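Catechol 1,2-dioxygenase (Acinetobacter sp., PDB 1DMH) catalyses the Fe(III)-dependent intradiol cleavage of catechol by O2 to cis,cis-muconate, the first step in its conversion through the beta-ketoadipate pathway. Local coordinates at residues N159-Y164 against D168-Q173; G126-G131 against R193-A198; A71-P76 against Y200-E205; T104-L109 against E154-N159. All blocks are in the same frame, centred on the assembly; numbering follows the deposited sequence.

How the contacts relate
Three of the four contacts, 1, 3 and 4, touch the bound 4-methylcatechol, and their centres lie about 14 to 15 Å apart around it. Along the chain, contact 3 closes the longest loop, from helix 71-77 to strand 200-201, and encloses the other three. Contacts 2 and 4 interleave, and contact 1 sits inside the loop closed by contact 2, its centre about 11 Å from that of contact 2. Contacts 2, 3 and 4 all reach the same mixed sheet of the catalytic domain. Contact 2 lies farthest from the substrate, at the end of strand 189-195. The substrate pocket thus combines loops and strands of the catalytic domain with one helix of the N-terminal part.

Contact 1: N159-Y164 against D168-Q173; sequences NTKGFY and DPTGEQ. With FE (Fe (III) ion), chain C; MCT (4-methylcatechol), chain D.
Phe163, Pro169 and Asp168 form a partly buried, mixed apolar and polar contact inside the long loop between strands 152-157 and 179-183 of the catalytic domain. The loop doubles back on itself, and each arm begins with a type I turn: Asn159 to Gly162 in one, Asp168 to Gly171 in the other. Pro169 lies over one face of the Phe163 ring, its CG 3.5 Å from the ring centroid and 16° off the normal, a CH-pi contact. The carbonyl O of Lys161 sits over the opposite face, while Thr170 CG2 approaches Phe163 CE2 at 3.7 Å. Two Asx turns stiffen the arms. Asn159 OD1 accepts the backbone N-H of Lys161 and that of Phe163, which arrive from opposite faces of the amide. Asp168, with CG anti to its backbone N (chi1 -168°), turns OD1 back onto its own arm, where it takes Thr170 N on the anti side and the Thr170 hydroxyl on the syn side, OG1 to OD1 being 2.6 Å. Asp168 OD2 accepts Gln173 NE2 at 2.8 Å on the anti side and lies in the plane of the glutamine amide. A water joins the arms, accepting from Asn159 ND2 and donating to Asp168 OD2. Tyr164 sets off from its backbone away from the second arm, and its OH binds the iron at 1.9 Å, which is also bound by His224, His226, both oxygens of 4-methylcatechol and, at longer range, a water. With so many donors gathered on it, Asp168 is probably held as a carboxylate, anchoring a loop that delivers a metal ligand.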
loop_
_atom_site.group_PDB
_atom_site.type_symbol
_atom_site.label_atom_id
_atom_site.label_comp_id
_atom_site.label_asym_id
_atom_site.label_seq_id
_atom_site.Cartn_x
_atom_site.Cartn_y
_atom_site.Cartn_z
ATOM N N ASN A 159 15.865 -5.959 22.687
ATOM C CA ASN A 159 17.129 -6.199 23.366
ATOM C C ASN A 159 17.962 -4.934 23.219
ATOM O O ASN A 159 17.426 -3.906 22.804
ATOM C CB ASN A 159 17.879 -7.423 22.801
ATOM C CG ASN A 159 18.205 -7.307 21.316
ATOM O OD1 ASN A 159 18.229 -6.212 20.742
ATOM N ND2 ASN A 159 18.498 -8.452 20.697
ATOM N N THR A 160 19.259 -5.002 23.544
ATOM C CA THR A 160 20.119 -3.817 23.482
ATOM C C THR A 160 20.418 -3.325 22.078
ATOM O O THR A 160 20.989 -2.243 21.909
ATOM C CB THR A 160 21.467 -4.027 24.232
ATOM O OG1 THR A 160 22.198 -5.109 23.635
ATOM C CG2 THR A 160 21.205 -4.341 25.699
ATOM N N LYS A 161 20.038 -4.113 21.073
ATOM C CA LYS A 161 20.250 -3.721 19.686
ATOM C C LYS A 161 18.957 -3.193 19.070
ATOM O O LYS A 161 18.927 -2.826 17.900
ATOM C CB LYS A 161 20.784 -4.911 18.893
ATOM C CG LYS A 161 22.201 -5.267 19.322
ATOM C CD LYS A 161 22.783 -6.383 18.500
ATOM C CE LYS A 161 22.080 -7.701 18.777
ATOM N NZ LYS A 161 22.557 -8.821 17.865
ATOM N N GLY A 162 17.892 -3.154 19.874
ATOM C CA GLY A 162 16.608 -2.674 19.393
ATOM C C GLY A 162 15.792 -3.713 18.631
ATOM O O GLY A 162 14.834 -3.367 17.943
ATOM N N PHE A 163 16.155 -4.987 18.747
ATOM C CA PHE A 163 15.420 -6.046 18.057
ATOM C C PHE A 163 14.548 -6.877 18.994
ATOM O O PHE A 163 14.911 -7.131 20.147
ATOM C CB PHE A 163 16.394 -6.978 17.333
ATOM C CG PHE A 163 17.196 -6.296 16.294
ATOM C CD1 PHE A 163 16.654 -5.233 15.574
ATOM C CD2 PHE A 163 18.496 -6.686 16.043
ATOM C CE1 PHE A 163 17.404 -4.554 14.611
ATOM C CE2 PHE A 163 19.259 -6.023 15.091
ATOM C CZ PHE A 163 18.705 -4.945 14.368
ATOM N N TYR A 164 13.403 -7.301 18.460
ATOM C CA TYR A 164 12.434 -8.122 19.172
ATOM C C TYR A 164 12.510 -9.548 18.661
ATOM O O TYR A 164 12.845 -9.774 17.490
ATOM C CB TYR A 164 10.998 -7.649 18.908
ATOM C CG TYR A 164 10.590 -6.327 19.528
ATOM C CD1 TYR A 164 11.014 -5.096 18.996
ATOM C CD2 TYR A 164 9.744 -6.309 20.635
ATOM C CE1 TYR A 164 10.590 -3.886 19.566
ATOM C CE2 TYR A 164 9.322 -5.133 21.202
ATOM C CZ TYR A 164 9.746 -3.932 20.672
ATOM O OH TYR A 164 9.332 -2.793 21.290
ATOM N N ASP A 168 13.593 -10.336 14.561
ATOM C CA ASP A 168 15.012 -10.025 14.623
ATOM C C ASP A 168 15.643 -10.261 13.262
ATOM O O ASP A 168 15.779 -11.405 12.820
ATOM C CB ASP A 168 15.715 -10.916 15.642
ATOM C CG ASP A 168 17.117 -10.434 15.954
ATOM O OD1 ASP A 168 17.786 -9.917 15.030
ATOM O OD2 ASP A 168 17.556 -10.592 17.115
ATOM N N PRO A 169 16.058 -9.177 12.586
ATOM C CA PRO A 169 16.677 -9.227 11.261
ATOM C C PRO A 169 18.014 -9.961 11.196
ATOM O O PRO A 169 18.454 -10.365 10.117
ATOM C CB PRO A 169 16.832 -7.748 10.917
ATOM C CG PRO A 169 17.106 -7.136 12.288
ATOM C CD PRO A 169 15.964 -7.777 13.041
ATOM N N THR A 170 18.656 -10.139 12.343
ATOM C CA THR A 170 19.962 -10.777 12.370
ATOM C C THR A 170 19.974 -12.265 12.681
ATOM O O THR A 170 21.037 -12.820 12.957
ATOM C CB THR A 170 20.895 -10.058 13.369
ATOM O OG1 THR A 170 20.380 -10.197 14.700
ATOM C CG2 THR A 170 20.994 -8.575 13.019
ATOM N N GLY A 171 18.818 -12.920 12.630
ATOM C CA GLY A 171 18.802 -14.346 12.918
ATOM C C GLY A 171 18.134 -14.621 14.245
ATOM O O GLY A 171 18.509 -14.045 15.269
ATOM N N GLU A 172 17.232 -15.560 14.328
ATOM C CA GLU A 172 16.308 -15.854 15.416
ATOM C C GLU A 172 17.036 -15.925 16.753
ATOM O O GLU A 172 18.096 -16.449 17.090
ATOM C CB GLU A 172 15.557 -17.158 15.144
ATOM C CG GLU A 172 14.727 -17.142 13.871
ATOM C CD GLU A 172 14.007 -18.454 13.628
ATOM O OE1 GLU A 172 14.152 -19.374 14.460
ATOM O OE2 GLU A 172 13.298 -18.562 12.606
ATOM N N GLN A 173 16.182 -15.385 17.723
ATOM C CA GLN A 173 16.433 -15.365 19.131
ATOM C C GLN A 173 15.594 -16.542 19.546
ATOM O O GLN A 173 14.833 -17.083 18.750
ATOM C CB GLN A 173 15.855 -14.100 19.758
ATOM C CG GLN A 173 16.548 -12.822 19.384
ATOM C CD GLN A 173 15.951 -11.637 20.104
ATOM O OE1 GLN A 173 15.455 -11.768 21.220
ATOM N NE2 GLN A 173 16.022 -10.469 19.485
HETATM FE FE FE C . 8.119 -1.395 20.779
HETATM C C1 MCT D . 6.792 0.776 16.401
HETATM C C2 MCT D . 6.243 0.465 17.657
HETATM C C3 MCT D . 7.036 -0.260 18.571
HETATM O O3 MCT D . 6.516 -0.569 19.802
HETATM C C4 MCT D . 8.323 -0.667 18.261
HETATM O O4 MCT D . 9.052 -1.366 19.191
HETATM C C5 MCT D . 8.879 -0.376 17.044
HETATM C C6 MCT D . 8.065 0.388 16.063
HETATM C C MCT D . 5.944 1.564 15.385
HETATM O O HOH W 1 19.410 -9.160 18.119
HETATM O O HOH W 2 6.921 -1.762 18.527
#

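Contact 2: G126-G131 against R193-A198; sequences GSDPNG and RTILPA
Ile195 turns CG1 into the gap between its backbone N and carbonyl carbon (chi1 59°) and then extends it (chi2 173°), which carries CD1 outward to Asp128. Asp128 has CG anti to its backbone N (chi1 -164°), which leaves CB facing the isoleucine methyl; the two side chains cross at about a right angle. The methyl lies 3.8 Å from Asp128 CB, with CG and OD2 only slightly farther away: it packs on the stem of the acid rather than beside an apolar chain. The second branch of Ile195 serves a different partner. Its CG2 rests 4.0 Å from the CA of Gly131, and the absence of a side chain there is what lets the backbone come so close. No hydrogen bond links the two segments, and the interface is small, at 125 Å² for both sides together. The polar atoms of Asp128 serve other partners. Within its loop, OD1 accepts Asn130 N at 3.0 Å on the anti side, and the backbone bond from Gly131 N to Asp128 O, also 3.0 Å, closes the turn. OD2 is taken up outside the contact by the hydroxyl of Thr160. Next to Ile195, Thr194 OG1 is hydrogen-bonded to His157 NE2. Strand 189-195 pairs with strand 120-122 on one edge and strand 133-141 on the other, and 126-131 belongs to the connection between those two neighbours. What results is an Asx turn superposed on a type I beta turn, Asp128 to Gly131, lying across the end of the intervening strand of the catalytic beta sheet.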
loop_
_atom_site.group_PDB
_atom_site.type_symbol
_atom_site.label_atom_id
_atom_site.label_comp_id
_atom_site.label_asym_id
_atom_site.label_seq_id
_atom_site.Cartn_x
_atom_site.Cartn_y
_atom_site.Cartn_z
ATOM N N GLY A 126 19.438 -14.419 28.433
ATOM C CA GLY A 126 20.829 -14.046 28.629
ATOM C C GLY A 126 21.697 -14.108 27.377
ATOM O O GLY A 126 22.923 -14.139 27.466
ATOM N N SER A 127 21.070 -14.115 26.207
ATOM C CA SER A 127 21.808 -14.167 24.955
ATOM C C SER A 127 22.356 -12.808 24.523
ATOM O O SER A 127 23.120 -12.732 23.562
ATOM C CB SER A 127 20.914 -14.702 23.840
ATOM O OG SER A 127 19.797 -13.851 23.647
ATOM N N ASP A 128 21.967 -11.733 25.205
ATOM C CA ASP A 128 22.455 -10.418 24.814
ATOM C C ASP A 128 23.743 -10.118 25.579
ATOM O O ASP A 128 23.728 -9.901 26.789
ATOM C CB ASP A 128 21.408 -9.325 25.101
ATOM C CG ASP A 128 21.714 -8.021 24.363
ATOM O OD1 ASP A 128 22.898 -7.621 24.316
ATOM O OD2 ASP A 128 20.779 -7.382 23.841
ATOM N N PRO A 129 24.876 -10.067 24.862
ATOM C CA PRO A 129 26.186 -9.798 25.452
ATOM C C PRO A 129 26.224 -8.511 26.241
ATOM O O PRO A 129 26.878 -8.433 27.273
ATOM C CB PRO A 129 27.098 -9.744 24.230
ATOM C CG PRO A 129 26.430 -10.727 23.290
ATOM C CD PRO A 129 25.010 -10.204 23.400
ATOM N N ASN A 130 25.510 -7.498 25.773
ATOM C CA ASN A 130 25.525 -6.217 26.469
ATOM C C ASN A 130 24.299 -5.953 27.310
ATOM O O ASN A 130 24.090 -4.838 27.754
ATOM C CB ASN A 130 25.711 -5.082 25.461
ATOM C CG ASN A 130 26.932 -5.293 24.585
ATOM O OD1 ASN A 130 28.052 -5.394 25.078
ATOM N ND2 ASN A 130 26.719 -5.374 23.285
ATOM N N GLY A 131 23.494 -6.978 27.546
ATOM C CA GLY A 131 22.302 -6.766 28.329
ATOM C C GLY A 131 22.634 -6.339 29.733
ATOM O O GLY A 131 23.583 -6.838 30.326
ATOM N N ARG A 193 12.328 -10.362 35.747
ATOM C CA ARG A 193 13.744 -10.094 35.624
ATOM C C ARG A 193 13.987 -10.136 34.095
ATOM O O ARG A 193 13.621 -11.109 33.425
ATOM C CB ARG A 193 14.587 -11.160 36.333
ATOM C CG ARG A 193 16.043 -11.055 35.923
ATOM C CD ARG A 193 16.972 -12.008 36.653
ATOM N NE ARG A 193 18.270 -11.941 35.995
ATOM C CZ ARG A 193 19.383 -12.493 36.458
ATOM N NH1 ARG A 193 19.360 -13.158 37.591
ATOM N NH2 ARG A 193 20.518 -12.360 35.784
ATOM N N THR A 194 14.566 -9.071 33.542
ATOM C CA THR A 194 14.837 -9.040 32.114
ATOM C C THR A 194 16.065 -8.133 31.904
ATOM O O THR A 194 16.927 -8.067 32.789
ATOM C CB THR A 194 13.603 -8.523 31.348
ATOM O OG1 THR A 194 13.836 -8.645 29.946
ATOM C CG2 THR A 194 13.298 -7.080 31.703
ATOM N N ILE A 195 16.187 -7.483 30.746
ATOM C CA ILE A 195 17.300 -6.556 30.534
ATOM C C ILE A 195 16.733 -5.218 30.044
ATOM O O ILE A 195 15.604 -5.166 29.543
ATOM C CB ILE A 195 18.333 -7.066 29.473
ATOM C CG1 ILE A 195 17.637 -7.290 28.134
ATOM C CG2 ILE A 195 19.019 -8.343 29.953
ATOM C CD1 ILE A 195 18.589 -7.614 27.007
ATOM N N LEU A 196 17.500 -4.145 30.206
ATOM C CA LEU A 196 17.069 -2.827 29.736
ATOM C C LEU A 196 17.088 -2.807 28.226
ATOM O O LEU A 196 18.095 -3.134 27.610
ATOM C CB LEU A 196 18.001 -1.717 30.205
ATOM C CG LEU A 196 17.642 -0.913 31.439
ATOM C CD1 LEU A 196 18.707 0.162 31.598
ATOM C CD2 LEU A 196 16.276 -0.264 31.291
ATOM N N PRO A 197 15.964 -2.450 27.605
ATOM C CA PRO A 197 15.937 -2.409 26.148
ATOM C C PRO A 197 16.618 -1.147 25.648
ATOM O O PRO A 197 16.837 -0.197 26.418
ATOM C CB PRO A 197 14.448 -2.407 25.850
ATOM C CG PRO A 197 13.937 -1.541 26.938
ATOM C CD PRO A 197 14.629 -2.154 28.147
ATOM N N ALA A 198 16.970 -1.152 24.367
ATOM C CA ALA A 198 17.578 0.010 23.714
ATOM C C ALA A 198 16.468 0.491 22.787
ATOM O O ALA A 198 15.590 -0.287 22.428
ATOM C CB ALA A 198 18.802 -0.408 22.877
#

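Contact 3: A71-P76 against Y200-E205; sequences AGLLSP and YGCPPE. With MCT (4-methylcatechol), chain D.
Leu73 and Tyr200 approach from opposite directions, and the contact they begin is largely apolar, with no hydrogen bond across it. With CG anti to the backbone N (chi1 -171°), Leu73 projects from its helix and divides its two methyls. CD1 lies 3.5 Å from Tyr200 OH and 4.0 Å from Tyr200 CE1. CD2 packs on Pro203 CD at 3.7 Å and on the sulfur of Cys202 at 4.0 Å, so one side chain touches Tyr200, Cys202 and Pro203 together. The helix 71-77 comes from the N-terminal part of the chain, whose five helices contribute to the helical zipper along the dimer axis, whereas 200-205 belongs to the catalytic domain; here the two parts meet at the substrate.

Contacts with 4-methylcatechol form the second group. The face of the Tyr200 ring lies over C5 of the substrate, CD1 of Tyr200 being 3.3 Å away, and Leu73 CD1 meets substrate C6 at 3.7 Å. At the kink of the helix, Pro76 CG lies 3.2 Å from the methyl carbon, atom C, of 4-methylcatechol. Tyr200 is known to bind the iron, yet its side chain here stands about 6 Å from the metal at nearest atoms, consistent with the release of this tyrosine when a catechol chelates the ferric ion in intradiol dioxygenases.

Polar partners lie outside the pair of segments. Ser75 OG is hydrogen-bonded to Asp81 and to Tyr55 of the second subunit, and Ala71 N to Asn63 of that subunit.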
loop_
_atom_site.group_PDB
_atom_site.type_symbol
_atom_site.label_atom_id
_atom_site.label_comp_id
_atom_site.label_asym_id
_atom_site.label_seq_id
_atom_site.Cartn_x
_atom_site.Cartn_y
_atom_site.Cartn_z
ATOM N N ALA A 71 3.650 -1.738 6.283
ATOM C CA ALA A 71 2.489 -0.858 6.412
ATOM C C ALA A 71 2.164 -0.561 7.900
ATOM O O ALA A 71 1.706 0.539 8.230
ATOM C CB ALA A 71 1.269 -1.477 5.710
ATOM N N GLY A 72 2.427 -1.532 8.786
ATOM C CA GLY A 72 2.164 -1.365 10.214
ATOM C C GLY A 72 3.251 -0.590 10.937
ATOM O O GLY A 72 3.133 -0.300 12.133
ATOM N N LEU A 73 4.314 -0.251 10.207
ATOM C CA LEU A 73 5.422 0.528 10.760
ATOM C C LEU A 73 5.216 1.975 10.263
ATOM O O LEU A 73 5.416 2.952 11.003
ATOM C CB LEU A 73 6.749 -0.048 10.263
ATOM C CG LEU A 73 8.013 0.516 10.898
ATOM C CD1 LEU A 73 8.020 0.200 12.414
ATOM C CD2 LEU A 73 9.233 -0.115 10.200
ATOM N N LEU A 74 4.767 2.112 9.020
ATOM C CA LEU A 74 4.494 3.445 8.460
ATOM C C LEU A 74 3.257 4.065 9.151
ATOM O O LEU A 74 3.217 5.269 9.400
ATOM C CB LEU A 74 4.171 3.385 6.952
ATOM C CG LEU A 74 4.580 4.538 6.012
ATOM C CD1 LEU A 74 3.527 4.670 4.945
ATOM C CD2 LEU A 74 4.864 5.797 6.744
ATOM N N SER A 75 2.246 3.240 9.433
ATOM C CA SER A 75 1.023 3.703 10.071
ATOM C C SER A 75 1.340 4.541 11.315
ATOM O O SER A 75 0.935 5.697 11.399
ATOM C CB SER A 75 0.137 2.507 10.443
ATOM O OG SER A 75 -1.069 2.916 11.059
ATOM N N PRO A 76 2.039 3.967 12.308
ATOM C CA PRO A 76 2.322 4.816 13.472
ATOM C C PRO A 76 3.212 6.033 13.158
ATOM O O PRO A 76 3.078 7.082 13.793
ATOM C CB PRO A 76 2.950 3.829 14.477
ATOM C CG PRO A 76 3.593 2.786 13.559
ATOM C CD PRO A 76 2.492 2.582 12.542
ATOM N N TYR A 200 14.396 1.625 19.461
ATOM C CA TYR A 200 14.204 0.938 18.187
ATOM C C TYR A 200 14.391 1.976 17.051
ATOM O O TYR A 200 14.058 3.159 17.218
ATOM C CB TYR A 200 12.774 0.359 18.185
ATOM C CG TYR A 200 12.263 -0.151 16.859
ATOM C CD1 TYR A 200 11.779 0.734 15.888
ATOM C CD2 TYR A 200 12.298 -1.505 16.550
ATOM C CE1 TYR A 200 11.349 0.282 14.639
ATOM C CE2 TYR A 200 11.867 -1.976 15.300
ATOM C CZ TYR A 200 11.400 -1.072 14.355
ATOM O OH TYR A 200 11.030 -1.525 13.115
ATOM N N GLY A 201 14.924 1.542 15.910
ATOM C CA GLY A 201 15.082 2.445 14.780
ATOM C C GLY A 201 14.494 1.746 13.573
ATOM O O GLY A 201 14.648 0.536 13.487
ATOM N N CYS A 202 13.815 2.457 12.667
ATOM C CA CYS A 202 13.242 1.818 11.475
ATOM C C CYS A 202 14.350 1.313 10.562
ATOM O O CYS A 202 15.424 1.897 10.535
ATOM C CB CYS A 202 12.412 2.806 10.628
ATOM S SG CYS A 202 10.874 3.405 11.320
ATOM N N PRO A 203 14.101 0.225 9.810
ATOM C CA PRO A 203 15.113 -0.305 8.889
ATOM C C PRO A 203 15.542 0.885 8.035
ATOM O O PRO A 203 14.738 1.465 7.310
ATOM C CB PRO A 203 14.328 -1.334 8.092
ATOM C CG PRO A 203 13.421 -1.883 9.143
ATOM C CD PRO A 203 12.883 -0.599 9.745
ATOM N N PRO A 204 16.820 1.273 8.120
ATOM C CA PRO A 204 17.318 2.416 7.355
ATOM C C PRO A 204 17.048 2.457 5.867
ATOM O O PRO A 204 16.768 3.524 5.313
ATOM C CB PRO A 204 18.806 2.441 7.720
ATOM C CG PRO A 204 19.092 0.987 8.142
ATOM C CD PRO A 204 17.890 0.714 8.969
ATOM N N GLU A 205 17.110 1.314 5.205
ATOM C CA GLU A 205 16.857 1.314 3.778
ATOM C C GLU A 205 15.433 0.907 3.440
ATOM O O GLU A 205 15.100 0.767 2.264
ATOM C CB GLU A 205 17.820 0.375 3.096
ATOM C CG GLU A 205 19.254 0.734 3.368
ATOM C CD GLU A 205 20.199 -0.310 2.802
ATOM O OE1 GLU A 205 20.022 -1.506 3.156
ATOM O OE2 GLU A 205 21.110 0.062 2.009
HETATM C C1 MCT D . 6.792 0.776 16.401
HETATM C C2 MCT D . 6.243 0.465 17.657
HETATM C C3 MCT D . 7.036 -0.260 18.571
HETATM O O3 MCT D . 6.516 -0.569 19.802
HETATM C C4 MCT D . 8.323 -0.667 18.261
HETATM O O4 MCT D . 9.052 -1.366 19.191
HETATM C C5 MCT D . 8.879 -0.376 17.044
HETATM C C6 MCT D . 8.065 0.388 16.063
HETATM C C MCT D . 5.944 1.564 15.385
#

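Contact 4: T104-L109 against E154-N159; sequences TIEGPL and EIWHAN. With MCT (4-methylcatechol), chain D.
Trp156, Glu106 and Leu109 carry this buried contact, in which an indole meets mainly the backbone of a loop. The carbonyl O of Glu106 lies at the ring edge, 3.8 Å from Trp156 CZ2; separately, Leu109 O is 3.7 Å from Trp156 CD1. The polar link is made by one water in the indole plane. It accepts from Trp156 NE1 at 3.1 Å and from Leu109 N, and donates to Glu106 O, so the loop is clasped at two backbone points by a single molecule. The Trp156 CG sits between its backbone N and carbonyl carbon (chi1 68°), which carries the indole from strand 154-157 to the loop.

Strand 152-157 runs antiparallel to strand 220-230, and across that pairing Trp156 stacks on the ring of His226, an iron ligand, which makes the tryptophan a second-shell residue of the ferric site; Tyr110 meets it edge-to-face.

Glu106 adds its CG, 4.3 Å from Trp156 CZ2, while its carboxylate forms a salt bridge with Arg308. Leu109 O is hydrogen-bonded to Arg179. From the same residue the side chain heads for the substrate, CD1 lying 3.6 Å from O4 of 4-methylcatechol. Earlier in the loop, Pro108 CD packs against substrate C1, and Gly107, at a positive phi of 85°, brings its CA to 3.7 Å from substrate C2.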
loop_
_atom_site.group_PDB
_atom_site.type_symbol
_atom_site.label_atom_id
_atom_site.label_comp_id
_atom_site.label_asym_id
_atom_site.label_seq_id
_atom_site.Cartn_x
_atom_site.Cartn_y
_atom_site.Cartn_z
ATOM N N THR A 104 -1.691 3.858 25.235
ATOM C CA THR A 104 -0.850 4.369 24.160
ATOM C C THR A 104 -0.757 3.264 23.119
ATOM O O THR A 104 -1.354 2.205 23.312
ATOM C CB THR A 104 0.541 4.977 24.596
ATOM O OG1 THR A 104 1.024 5.760 23.493
ATOM C CG2 THR A 104 1.584 3.922 24.934
ATOM N N ILE A 105 -0.032 3.479 22.027
ATOM C CA ILE A 105 -0.073 2.483 20.960
ATOM C C ILE A 105 0.513 1.107 21.227
ATOM O O ILE A 105 1.460 0.930 21.996
ATOM C CB ILE A 105 0.493 3.052 19.597
ATOM C CG1 ILE A 105 2.035 3.058 19.583
ATOM C CG2 ILE A 105 -0.069 4.470 19.371
ATOM C CD1 ILE A 105 2.624 3.423 18.220
ATOM N N GLU A 106 -0.103 0.125 20.592
ATOM C CA GLU A 106 0.319 -1.247 20.716
ATOM C C GLU A 106 1.592 -1.461 19.916
ATOM O O GLU A 106 2.497 -2.151 20.365
ATOM C CB GLU A 106 -0.792 -2.179 20.193
ATOM C CG GLU A 106 -0.438 -3.655 20.181
ATOM C CD GLU A 106 -1.577 -4.510 19.637
ATOM O OE1 GLU A 106 -2.759 -4.108 19.759
ATOM O OE2 GLU A 106 -1.295 -5.596 19.103
ATOM N N GLY A 107 1.677 -0.867 18.734
ATOM C CA GLY A 107 2.854 -1.110 17.910
ATOM C C GLY A 107 2.574 -2.396 17.141
ATOM O O GLY A 107 1.650 -3.137 17.492
ATOM N N PRO A 108 3.347 -2.709 16.092
ATOM C CA PRO A 108 3.099 -3.929 15.313
ATOM C C PRO A 108 3.848 -5.219 15.696
ATOM O O PRO A 108 3.792 -6.206 14.955
ATOM C CB PRO A 108 3.459 -3.460 13.909
ATOM C CG PRO A 108 4.768 -2.678 14.219
ATOM C CD PRO A 108 4.427 -1.895 15.480
ATOM N N LEU A 109 4.495 -5.233 16.858
ATOM C CA LEU A 109 5.331 -6.373 17.235
ATOM C C LEU A 109 4.875 -7.310 18.330
ATOM O O LEU A 109 5.695 -8.057 18.873
ATOM C CB LEU A 109 6.736 -5.853 17.567
ATOM C CG LEU A 109 7.215 -4.883 16.483
ATOM C CD1 LEU A 109 8.443 -4.105 16.924
ATOM C CD2 LEU A 109 7.467 -5.662 15.231
ATOM N N GLU A 154 0.845 -8.761 30.243
ATOM C CA GLU A 154 1.680 -9.209 29.138
ATOM C C GLU A 154 2.721 -8.143 28.817
ATOM O O GLU A 154 2.378 -6.996 28.576
ATOM C CB GLU A 154 0.836 -9.485 27.908
ATOM C CG GLU A 154 -0.205 -10.533 28.169
ATOM C CD GLU A 154 -0.999 -10.867 26.929
ATOM O OE1 GLU A 154 -0.410 -11.384 25.959
ATOM O OE2 GLU A 154 -2.213 -10.602 26.932
ATOM N N ILE A 155 3.989 -8.548 28.812
ATOM C CA ILE A 155 5.103 -7.648 28.573
ATOM C C ILE A 155 5.986 -8.119 27.430
ATOM O O ILE A 155 6.270 -9.311 27.302
ATOM C CB ILE A 155 5.975 -7.548 29.840
ATOM C CG1 ILE A 155 5.076 -7.223 31.041
ATOM C CG2 ILE A 155 7.059 -6.484 29.663
ATOM C CD1 ILE A 155 5.832 -6.976 32.304
ATOM N N TRP A 156 6.411 -7.197 26.578
ATOM C CA TRP A 156 7.314 -7.575 25.504
ATOM C C TRP A 156 8.172 -6.364 25.234
ATOM O O TRP A 156 7.711 -5.238 25.401
ATOM C CB TRP A 156 6.543 -8.081 24.251
ATOM C CG TRP A 156 5.690 -7.114 23.425
ATOM C CD1 TRP A 156 6.021 -6.547 22.220
ATOM C CD2 TRP A 156 4.363 -6.662 23.726
ATOM N NE1 TRP A 156 4.980 -5.774 21.755
ATOM C CE2 TRP A 156 3.950 -5.826 22.659
ATOM C CE3 TRP A 156 3.478 -6.882 24.799
ATOM C CZ2 TRP A 156 2.696 -5.208 22.630
ATOM C CZ3 TRP A 156 2.228 -6.266 24.775
ATOM C CH2 TRP A 156 1.851 -5.438 23.693
ATOM N N HIS A 157 9.431 -6.585 24.873
ATOM C CA HIS A 157 10.345 -5.472 24.612
ATOM C C HIS A 157 11.550 -5.917 23.793
ATOM O O HIS A 157 11.734 -7.106 23.546
ATOM C CB HIS A 157 10.787 -4.840 25.938
ATOM C CG HIS A 157 11.656 -5.728 26.787
ATOM N ND1 HIS A 157 13.020 -5.852 26.595
ATOM C CD2 HIS A 157 11.354 -6.524 27.845
ATOM C CE1 HIS A 157 13.517 -6.683 27.499
ATOM N NE2 HIS A 157 12.526 -7.104 28.270
ATOM N N ALA A 158 12.365 -4.953 23.374
ATOM C CA ALA A 158 13.541 -5.218 22.548
ATOM C C ALA A 158 14.816 -5.479 23.360
ATOM O O ALA A 158 14.837 -5.262 24.573
ATOM C CB ALA A 158 13.766 -4.031 21.591
ATOM N N ASN A 159 15.865 -5.959 22.687
ATOM C CA ASN A 159 17.129 -6.199 23.366
ATOM C C ASN A 159 17.962 -4.934 23.219
ATOM O O ASN A 159 17.426 -3.906 22.804
ATOM C CB ASN A 159 17.879 -7.423 22.801
ATOM C CG ASN A 159 18.205 -7.307 21.316
ATOM O OD1 ASN A 159 18.229 -6.212 20.742
ATOM N ND2 ASN A 159 18.498 -8.452 20.697
HETATM C C1 MCT D . 6.792 0.776 16.401
HETATM C C2 MCT D . 6.243 0.465 17.657
HETATM C C3 MCT D . 7.036 -0.260 18.571
HETATM O O3 MCT D . 6.516 -0.569 19.802
HETATM C C4 MCT D . 8.323 -0.667 18.261
HETATM O O4 MCT D . 9.052 -1.366 19.191
HETATM C C5 MCT D . 8.879 -0.376 17.044
HETATM C C6 MCT D . 8.065 0.388 16.063
HETATM C C MCT D . 5.944 1.564 15.385
HETATM O O HOH W 3 4.676 -3.765 19.402
#